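Local coordinates for cyclin-dependent kinase inhibitor 3 (Homo sapiens, PDB 1FPZ), which removes phosphate from phosphotyrosine and phosphoserine/threonine in proteins, and dephosphorylates the cell-cycle kinase CDK2 in a cyclin-dependent manner, at residues A[59-64]-A[93-98]; A[74-79]-A[134-139]. The protein carries 1 engineered substitution. All coordinates share one frame; numbering follows the deposited sequence.

Contact 2, 74-79 with 134-139, joins two parallel strands in the middle of the sheet, whereas contact 1, 59-64 with 93-98, pairs two helices nearer the surface; their centres are about 13 Å apart. Tyr96 bridges them: its ring belongs to contact 1, while CE1 lies 3.5 Å from Ile75 CG2 and OH makes a weak hydrogen bond to His139 NE2 (3.3 Å). Strand 136-139 leads directly into Ser140, the engineered replacement of the predicted nucleophilic cysteine. The Phe78 side chain of contact 2 comes within about 4 Å of the Ser140 side chain, and that of Tyr96 within about 10 Å.

Contact 1 of 2, residues A[59-64]-A[93-98]; sequences NVQKDT and LDLYQQ
Leu95 reaches out from helix 92-98 toward the first turn of helix 60-70 and makes the apolar part of the contact. Its CD1 methyl meets CG1 of Val60 at 3.9 Å, the two side chains crossing at about a right angle. CG1 of Val60 is the branch anti to the backbone N (chi1 -161°), which turns that methyl to the leucine. The same CD1 also lies 4.3 Å from CG of Gln61, a looser touch at the exposed border of the interface.

The polar member is Thr64, whose CA faces that of Tyr96 at the nearest backbone approach, 6.3 Å. Its hydroxyl is turned back into its own helix: OG1 donates to the carbonyl O of Val60 at 2.8 Å, nearly along the C=O axis. That oxygen also accepts the backbone N-H of Thr64, so two donors grip it. The bond helps to fix the rotation of the threonine and satisfies its buried hydroxyl. With OG1 held this way, the CG2 methyl is left to rest against the carbonyl O of Leu95 at 3.8 Å.

The aromatic contact uses the same hydroxyl oxygen. OG1 of Thr64 lies near the plane of the Tyr96 ring, at the edge formed by CD2 and CE2, 3.8 Å from CD2. Tyr96 extends inward from here against strand 74-77.

The axes of the 60-64 and 93-98 helical segments come within 10.1 Å at an angle of 40°, and the segments meet through a few side chains, burying only 199 Å² together. Through Tyr96, helix 92-98 packs on the Ile75 and Val77 side of the central sheet of the alpha/beta protein-tyrosine phosphatase fold, and helix 60-70 lies against that helix.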
ATOM      1  N   ASN A  59      13.821  13.329  -6.034  1.00 59.90           N
ATOM      2  CA  ASN A  59      13.321  14.104  -7.163  1.00 59.36           C
ATOM      3  C   ASN A  59      11.971  13.506  -7.566  1.00 58.95           C
ATOM      4  O   ASN A  59      11.931  12.488  -8.255  1.00 58.08           O
ATOM      5  CB  ASN A  59      14.317  13.975  -8.312  1.00 59.64           C
ATOM      6  CG  ASN A  59      13.874  14.700  -9.545  1.00 61.01           C
ATOM      7  OD1 ASN A  59      14.365  14.437 -10.639  1.00 62.47           O
ATOM      8  ND2 ASN A  59      12.947  15.632  -9.381  1.00 61.73           N
ATOM      9  N   VAL A  60      10.875  14.137  -7.158  1.00 58.38           N
ATOM     10  CA  VAL A  60       9.546  13.604  -7.443  1.00 58.28           C
ATOM     11  C   VAL A  60       9.224  13.323  -8.909  1.00 58.07           C
ATOM     12  O   VAL A  60       8.469  12.399  -9.214  1.00 58.66           O
ATOM     13  CB  VAL A  60       8.479  14.515  -6.849  1.00 59.09           C
ATOM     14  CG1 VAL A  60       7.171  13.775  -6.725  1.00 58.26           C
ATOM     15  CG2 VAL A  60       8.942  15.002  -5.498  1.00 59.35           C
ATOM     16  N   GLN A  61       9.799  14.100  -9.818  1.00 57.23           N
ATOM     17  CA  GLN A  61       9.541  13.890 -11.239  1.00 56.94           C
ATOM     18  C   GLN A  61      10.312  12.697 -11.789  1.00 55.98           C
ATOM     19  O   GLN A  61       9.779  11.915 -12.573  1.00 56.25           O
ATOM     20  CB  GLN A  61       9.941  15.118 -12.037  1.00 58.20           C
ATOM     21  CG  GLN A  61       9.507  16.414 -11.428  1.00 57.98           C
ATOM     22  CD  GLN A  61      10.164  17.559 -12.119  1.00 58.68           C
ATOM     23  OE1 GLN A  61      11.399  17.650 -12.159  1.00 58.13           O
ATOM     24  NE2 GLN A  61       9.356  18.441 -12.692  1.00 59.17           N
ATOM     25  N   LYS A  62      11.576  12.570 -11.400  1.00 54.66           N
ATOM     26  CA  LYS A  62      12.379  11.450 -11.867  1.00 52.66           C
ATOM     27  C   LYS A  62      11.795  10.135 -11.361  1.00 51.66           C
ATOM     28  O   LYS A  62      11.693   9.171 -12.119  1.00 51.24           O
ATOM     29  CB  LYS A  62      13.819  11.544 -11.377  1.00 52.24           C
ATOM     30  CG  LYS A  62      14.654  10.341 -11.819  1.00 50.75           C
ATOM     31  CD  LYS A  62      15.805  10.063 -10.872  1.00 50.41           C
ATOM     32  CE  LYS A  62      16.451   8.727 -11.205  1.00 49.90           C
ATOM     33  NZ  LYS A  62      17.187   8.164 -10.049  1.00 49.56           N
ATOM     34  N   ASP A  63      11.434  10.101 -10.077  1.00 49.84           N
ATOM     35  CA  ASP A  63      10.851   8.907  -9.449  1.00 47.04           C
ATOM     36  C   ASP A  63       9.615   8.468 -10.184  1.00 46.05           C
ATOM     37  O   ASP A  63       9.456   7.292 -10.500  1.00 46.37           O
ATOM     38  CB  ASP A  63      10.459   9.181  -8.007  1.00 45.78           C
ATOM     39  CG  ASP A  63      11.646   9.470  -7.134  1.00 45.96           C
ATOM     40  OD1 ASP A  63      12.538  10.227  -7.578  1.00 46.06           O
ATOM     41  OD2 ASP A  63      11.687   8.952  -6.000  1.00 45.39           O
ATOM     42  N   THR A  64       8.730   9.427 -10.419  1.00 44.83           N
ATOM     43  CA  THR A  64       7.488   9.188 -11.141  1.00 45.62           C
ATOM     44  C   THR A  64       7.811   8.534 -12.493  1.00 46.56           C
ATOM     45  O   THR A  64       7.295   7.465 -12.815  1.00 45.91           O
ATOM     46  CB  THR A  64       6.724  10.544 -11.371  1.00 45.78           C
ATOM     47  OG1 THR A  64       6.226  11.041 -10.118  1.00 43.98           O
ATOM     48  CG2 THR A  64       5.570  10.370 -12.354  1.00 44.43           C
ATOM     49  N   LEU A  93      -0.064  13.321  -6.402  1.00 42.29           N
ATOM     50  CA  LEU A  93      -1.198  12.752  -7.117  1.00 39.43           C
ATOM     51  C   LEU A  93      -1.269  13.307  -8.539  1.00 38.95           C
ATOM     52  O   LEU A  93      -1.493  12.569  -9.501  1.00 36.67           O
ATOM     53  CB  LEU A  93      -2.489  13.063  -6.363  1.00 36.67           C
ATOM     54  CG  LEU A  93      -2.674  12.578  -4.921  1.00 35.71           C
ATOM     55  CD1 LEU A  93      -2.498  11.077  -4.838  1.00 34.53           C
ATOM     56  CD2 LEU A  93      -1.703  13.261  -4.026  1.00 34.67           C
ATOM     57  N   ASP A  94      -1.068  14.621  -8.655  1.00 39.87           N
ATOM     58  CA  ASP A  94      -1.091  15.315  -9.942  1.00 41.40           C
ATOM     59  C   ASP A  94      -0.080  14.670 -10.891  1.00 40.71           C
ATOM     60  O   ASP A  94      -0.405  14.222 -11.995  1.00 40.93           O
ATOM     61  CB  ASP A  94      -0.655  16.790  -9.802  1.00 44.81           C
ATOM     62  CG  ASP A  94      -1.532  17.616  -8.867  1.00 48.40           C
ATOM     63  OD1 ASP A  94      -1.323  18.855  -8.856  1.00 49.67           O
ATOM     64  OD2 ASP A  94      -2.404  17.064  -8.151  1.00 50.52           O
ATOM     65  N   LEU A  95       1.172  14.673 -10.448  1.00 39.41           N
ATOM     66  CA  LEU A  95       2.264  14.119 -11.234  1.00 37.95           C
ATOM     67  C   LEU A  95       2.060  12.704 -11.731  1.00 37.77           C
ATOM     68  O   LEU A  95       2.380  12.408 -12.885  1.00 38.15           O
ATOM     69  CB  LEU A  95       3.576  14.183 -10.454  1.00 37.85           C
ATOM     70  CG  LEU A  95       4.154  15.593 -10.294  1.00 37.78           C
ATOM     71  CD1 LEU A  95       5.586  15.521  -9.780  1.00 34.88           C
ATOM     72  CD2 LEU A  95       4.125  16.310 -11.642  1.00 38.20           C
ATOM     73  N   TYR A  96       1.539  11.829 -10.873  1.00 36.63           N
ATOM     74  CA  TYR A  96       1.300  10.440 -11.249  1.00 35.94           C
ATOM     75  C   TYR A  96       0.340  10.341 -12.422  1.00 35.69           C
ATOM     76  O   TYR A  96       0.537   9.545 -13.341  1.00 35.78           O
ATOM     77  CB  TYR A  96       0.666   9.637 -10.095  1.00 35.57           C
ATOM     78  CG  TYR A  96       1.544   9.289  -8.918  1.00 34.03           C
ATOM     79  CD1 TYR A  96       1.020   8.574  -7.840  1.00 34.27           C
ATOM     80  CD2 TYR A  96       2.886   9.639  -8.878  1.00 34.08           C
ATOM     81  CE1 TYR A  96       1.808   8.212  -6.759  1.00 32.57           C
ATOM     82  CE2 TYR A  96       3.680   9.285  -7.804  1.00 32.81           C
ATOM     83  CZ  TYR A  96       3.136   8.568  -6.748  1.00 32.46           C
ATOM     84  OH  TYR A  96       3.919   8.196  -5.695  1.00 31.13           O
ATOM     85  N   GLN A  97      -0.735  11.116 -12.358  1.00 35.15           N
ATOM     86  CA  GLN A  97      -1.735  11.075 -13.401  1.00 34.18           C
ATOM     87  C   GLN A  97      -1.226  11.739 -14.677  1.00 36.26           C
ATOM     88  O   GLN A  97      -1.561  11.320 -15.783  1.00 35.51           O
ATOM     89  CB  GLN A  97      -3.010  11.722 -12.893  1.00 33.07           C
ATOM     90  CG  GLN A  97      -3.562  11.021 -11.642  1.00 29.76           C
ATOM     91  CD  GLN A  97      -4.700  11.779 -11.025  1.00 27.08           C
ATOM     92  OE1 GLN A  97      -4.524  12.487 -10.047  1.00 28.01           O
ATOM     93  NE2 GLN A  97      -5.875  11.650 -11.611  1.00 25.70           N
ATOM     94  N   GLN A  98      -0.393  12.758 -14.524  1.00 37.92           N
ATOM     95  CA  GLN A  98       0.167  13.433 -15.686  1.00 40.03           C
ATOM     96  C   GLN A  98       0.997  12.431 -16.465  1.00 40.31           C
ATOM     97  O   GLN A  98       1.164  12.560 -17.676  1.00 40.90           O
ATOM     98  CB  GLN A  98       1.084  14.569 -15.258  1.00 41.40           C
ATOM     99  CG  GLN A  98       0.396  15.682 -14.500  1.00 43.83           C
ATOM    100  CD  GLN A  98       1.318  16.848 -14.303  1.00 43.05           C
ATOM    101  OE1 GLN A  98       2.028  17.229 -15.225  1.00 44.32           O
ATOM    102  NE2 GLN A  98       1.316  17.424 -13.107  1.00 44.56           N
TER

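Contact 2 of 2, residues A[74-79]-A[134-139]; sequences DIFVFC and RKTLIH
His139, whose burial by the contact is the largest, lies alongside Val77, both side chains pointing the same way, NE2 of His139 3.8 Å from CG2 of Val77. The SG of Cys79 approaches the edge of the imidazole, 4.1 Å from CE1 of His139. The backbone of His139 is held twice, its N-H donating to Phe76 O at 2.9 Å and its carbonyl O accepting from Phe78 N.

Asp74, the next most buried, meets Arg134 at the far end. Its OD1 sits over one face of the guanidinium, 3.0 Å from Arg134 NH1, a distance to be read with caution because NH1 is less surely placed. The salt bridge is electrostatic rather than hydrogen-bonded, since OD1 stands clear of the guanidinium plane. The carboxylate and guanidinium planes are 74° apart, and OD2 is hydrogen-bonded to His104. Replacing Arg134 by alanine removes the guanidinium, and the carboxylate would probably keep its bond to His104 but lose the charge that faces OD1. Asp74 O accepts from Leu137 N at 3.0 Å, and Asp74 N donates to Lys135 O.

Leu137 CD2 packs on Ile75 CG1 (3.7 Å), and CE1 of Phe76 touches CG2 of Thr136.

The strands run parallel mid-sheet, with 42-46 beside 136-139 and 102-105 beside 74-77. Helix 116-131 covers the face bearing Asp74, Phe76 and Thr136, helix 92-98 that of Ile75, Val77 and His139.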
ATOM      1  N   ASP A  74      -1.097   1.220 -11.894  1.00 34.17           N
ATOM      2  CA  ASP A  74      -1.944   1.768 -10.844  1.00 31.05           C
ATOM      3  C   ASP A  74      -1.146   1.928  -9.558  1.00 28.55           C
ATOM      4  O   ASP A  74      -0.418   1.011  -9.187  1.00 28.48           O
ATOM      5  CB  ASP A  74      -3.117   0.828 -10.587  1.00 31.92           C
ATOM      6  CG  ASP A  74      -4.104   0.787 -11.732  1.00 34.17           C
ATOM      7  OD1 ASP A  74      -3.723   0.364 -12.845  1.00 37.19           O
ATOM      8  OD2 ASP A  74      -5.271   1.171 -11.514  1.00 32.86           O
ATOM      9  N   ILE A  75      -1.285   3.075  -8.876  1.00 26.00           N
ATOM     10  CA  ILE A  75      -0.587   3.342  -7.599  1.00 22.11           C
ATOM     11  C   ILE A  75      -1.568   3.719  -6.471  1.00 20.02           C
ATOM     12  O   ILE A  75      -2.408   4.578  -6.674  1.00 19.08           O
ATOM     13  CB  ILE A  75       0.416   4.504  -7.723  1.00 21.18           C
ATOM     14  CG1 ILE A  75       1.485   4.165  -8.752  1.00 22.72           C
ATOM     15  CG2 ILE A  75       1.102   4.762  -6.380  1.00 17.15           C
ATOM     16  CD1 ILE A  75       2.372   5.315  -9.045  1.00 25.55           C
ATOM     17  N   PHE A  76      -1.469   3.079  -5.301  1.00 18.04           N
ATOM     18  CA  PHE A  76      -2.347   3.394  -4.171  1.00 16.76           C
ATOM     19  C   PHE A  76      -1.537   4.171  -3.139  1.00 17.92           C
ATOM     20  O   PHE A  76      -0.478   3.725  -2.696  1.00 16.16           O
ATOM     21  CB  PHE A  76      -2.916   2.134  -3.499  1.00 16.21           C
ATOM     22  CG  PHE A  76      -3.912   1.378  -4.351  1.00 13.92           C
ATOM     23  CD1 PHE A  76      -3.525   0.777  -5.551  1.00 12.22           C
ATOM     24  CD2 PHE A  76      -5.229   1.253  -3.935  1.00 13.50           C
ATOM     25  CE1 PHE A  76      -4.453   0.048  -6.319  1.00 13.13           C
ATOM     26  CE2 PHE A  76      -6.161   0.534  -4.696  1.00 10.20           C
ATOM     27  CZ  PHE A  76      -5.773  -0.067  -5.879  1.00 11.90           C
ATOM     28  N   VAL A  77      -2.062   5.324  -2.746  1.00 17.40           N
ATOM     29  CA  VAL A  77      -1.383   6.201  -1.809  1.00 18.36           C
ATOM     30  C   VAL A  77      -2.141   6.333  -0.506  1.00 19.72           C
ATOM     31  O   VAL A  77      -3.310   6.733  -0.515  1.00 20.46           O
ATOM     32  CB  VAL A  77      -1.219   7.590  -2.414  1.00 17.14           C
ATOM     33  CG1 VAL A  77      -0.549   8.533  -1.407  1.00 16.77           C
ATOM     34  CG2 VAL A  77      -0.412   7.490  -3.702  1.00 14.90           C
ATOM     35  N   PHE A  78      -1.494   6.003   0.614  1.00 20.23           N
ATOM     36  CA  PHE A  78      -2.170   6.114   1.894  1.00 22.18           C
ATOM     37  C   PHE A  78      -1.672   7.285   2.730  1.00 25.47           C
ATOM     38  O   PHE A  78      -2.033   7.391   3.886  1.00 26.18           O
ATOM     39  CB  PHE A  78      -2.079   4.816   2.704  1.00 19.06           C
ATOM     40  CG  PHE A  78      -2.438   3.580   1.919  1.00 18.43           C
ATOM     41  CD1 PHE A  78      -1.432   2.710   1.470  1.00 18.58           C
ATOM     42  CD2 PHE A  78      -3.756   3.241   1.689  1.00 17.12           C
ATOM     43  CE1 PHE A  78      -1.735   1.509   0.811  1.00 17.12           C
ATOM     44  CE2 PHE A  78      -4.077   2.037   1.028  1.00 18.13           C
ATOM     45  CZ  PHE A  78      -3.052   1.175   0.594  1.00 19.05           C
ATOM     46  N   CYS A  79      -0.869   8.171   2.132  1.00 29.84           N
ATOM     47  CA  CYS A  79      -0.352   9.355   2.822  1.00 35.14           C
ATOM     48  C   CYS A  79      -1.413  10.439   2.831  1.00 38.18           C
ATOM     49  O   CYS A  79      -2.101  10.620   1.832  1.00 39.48           O
ATOM     50  CB  CYS A  79       0.871   9.897   2.099  1.00 34.85           C
ATOM     51  SG  CYS A  79       2.398   9.019   2.484  1.00 37.99           S
ATOM     52  N   ARG A 134      -3.181  -5.732 -13.834  1.00 39.25           N
ATOM     53  CA  ARG A 134      -2.531  -4.431 -13.783  1.00 37.98           C
ATOM     54  C   ARG A 134      -1.321  -4.370 -12.852  1.00 36.18           C
ATOM     55  O   ARG A 134      -1.416  -4.700 -11.666  1.00 35.36           O
ATOM     56  CB  ARG A 134      -3.539  -3.363 -13.342  1.00 39.81           C
ATOM     57  CG  ARG A 134      -4.584  -3.025 -14.389  1.00 40.95           C
ATOM     58  CD  ARG A 134      -3.904  -2.531 -15.656  1.00 42.94           C
ATOM     59  NE  ARG A 134      -3.415  -1.153 -15.558  1.00 44.16           N
ATOM     60  CZ  ARG A 134      -4.141  -0.085 -15.872  1.00 45.50           C
ATOM     61  NH1 ARG A 134      -3.621   1.123 -15.766  1.00 45.34           N
ATOM     62  NH2 ARG A 134      -5.388  -0.228 -16.298  1.00 47.37           N
ATOM     63  N   LYS A 135      -0.190  -3.930 -13.383  1.00 33.17           N
ATOM     64  CA  LYS A 135       0.993  -3.798 -12.557  1.00 31.00           C
ATOM     65  C   LYS A 135       0.635  -2.790 -11.471  1.00 29.56           C
ATOM     66  O   LYS A 135       0.508  -1.588 -11.740  1.00 29.01           O
ATOM     67  CB  LYS A 135       2.159  -3.276 -13.387  1.00 30.81           C
ATOM     68  CG  LYS A 135       3.422  -3.016 -12.573  1.00 29.15           C
ATOM     69  CD  LYS A 135       4.645  -3.121 -13.447  1.00 29.00           C
ATOM     70  CE  LYS A 135       5.921  -2.983 -12.635  1.00 31.87           C
ATOM     71  NZ  LYS A 135       7.082  -3.635 -13.326  1.00 32.74           N
ATOM     72  N   THR A 136       0.482  -3.268 -10.244  1.00 27.96           N
ATOM     73  CA  THR A 136       0.091  -2.394  -9.145  1.00 23.64           C
ATOM     74  C   THR A 136       1.124  -2.168  -8.027  1.00 22.50           C
ATOM     75  O   THR A 136       1.755  -3.100  -7.536  1.00 20.34           O
ATOM     76  CB  THR A 136      -1.180  -2.933  -8.531  1.00 22.80           C
ATOM     77  OG1 THR A 136      -2.170  -3.026  -9.552  1.00 25.93           O
ATOM     78  CG2 THR A 136      -1.683  -2.043  -7.411  1.00 21.66           C
ATOM     79  N   LEU A 137       1.236  -0.916  -7.595  1.00 21.80           N
ATOM     80  CA  LEU A 137       2.161  -0.506  -6.545  1.00 20.04           C
ATOM     81  C   LEU A 137       1.443   0.283  -5.423  1.00 20.29           C
ATOM     82  O   LEU A 137       0.574   1.121  -5.714  1.00 18.50           O
ATOM     83  CB  LEU A 137       3.218   0.379  -7.172  1.00 20.62           C
ATOM     84  CG  LEU A 137       3.777   1.498  -6.320  1.00 21.28           C
ATOM     85  CD1 LEU A 137       4.767   0.921  -5.334  1.00 21.72           C
ATOM     86  CD2 LEU A 137       4.424   2.550  -7.245  1.00 22.11           C
ATOM     87  N   ILE A 138       1.806   0.037  -4.150  1.00 20.30           N
ATOM     88  CA  ILE A 138       1.175   0.770  -3.047  1.00 18.75           C
ATOM     89  C   ILE A 138       2.230   1.380  -2.134  1.00 19.89           C
ATOM     90  O   ILE A 138       3.292   0.815  -1.941  1.00 17.38           O
ATOM     91  CB  ILE A 138       0.211  -0.131  -2.218  1.00 18.05           C
ATOM     92  CG1 ILE A 138       0.972  -0.959  -1.168  1.00 18.79           C
ATOM     93  CG2 ILE A 138      -0.499  -1.099  -3.153  1.00 16.27           C
ATOM     94  CD1 ILE A 138       0.113  -1.966  -0.460  1.00 16.21           C
ATOM     95  N   HIS A 139       1.945   2.548  -1.574  1.00 21.65           N
ATOM     96  CA  HIS A 139       2.910   3.166  -0.691  1.00 23.84           C
ATOM     97  C   HIS A 139       2.300   4.106   0.325  1.00 25.51           C
ATOM     98  O   HIS A 139       1.236   4.681   0.127  1.00 25.84           O
ATOM     99  CB  HIS A 139       3.955   3.936  -1.500  1.00 23.66           C
ATOM    100  CG  HIS A 139       3.596   5.373  -1.761  1.00 22.96           C
ATOM    101  ND1 HIS A 139       3.403   6.289  -0.746  1.00 23.33           N
ATOM    102  CD2 HIS A 139       3.450   6.058  -2.917  1.00 21.54           C
ATOM    103  CE1 HIS A 139       3.159   7.477  -1.267  1.00 21.08           C
ATOM    104  NE2 HIS A 139       3.179   7.364  -2.584  1.00 21.93           N
TER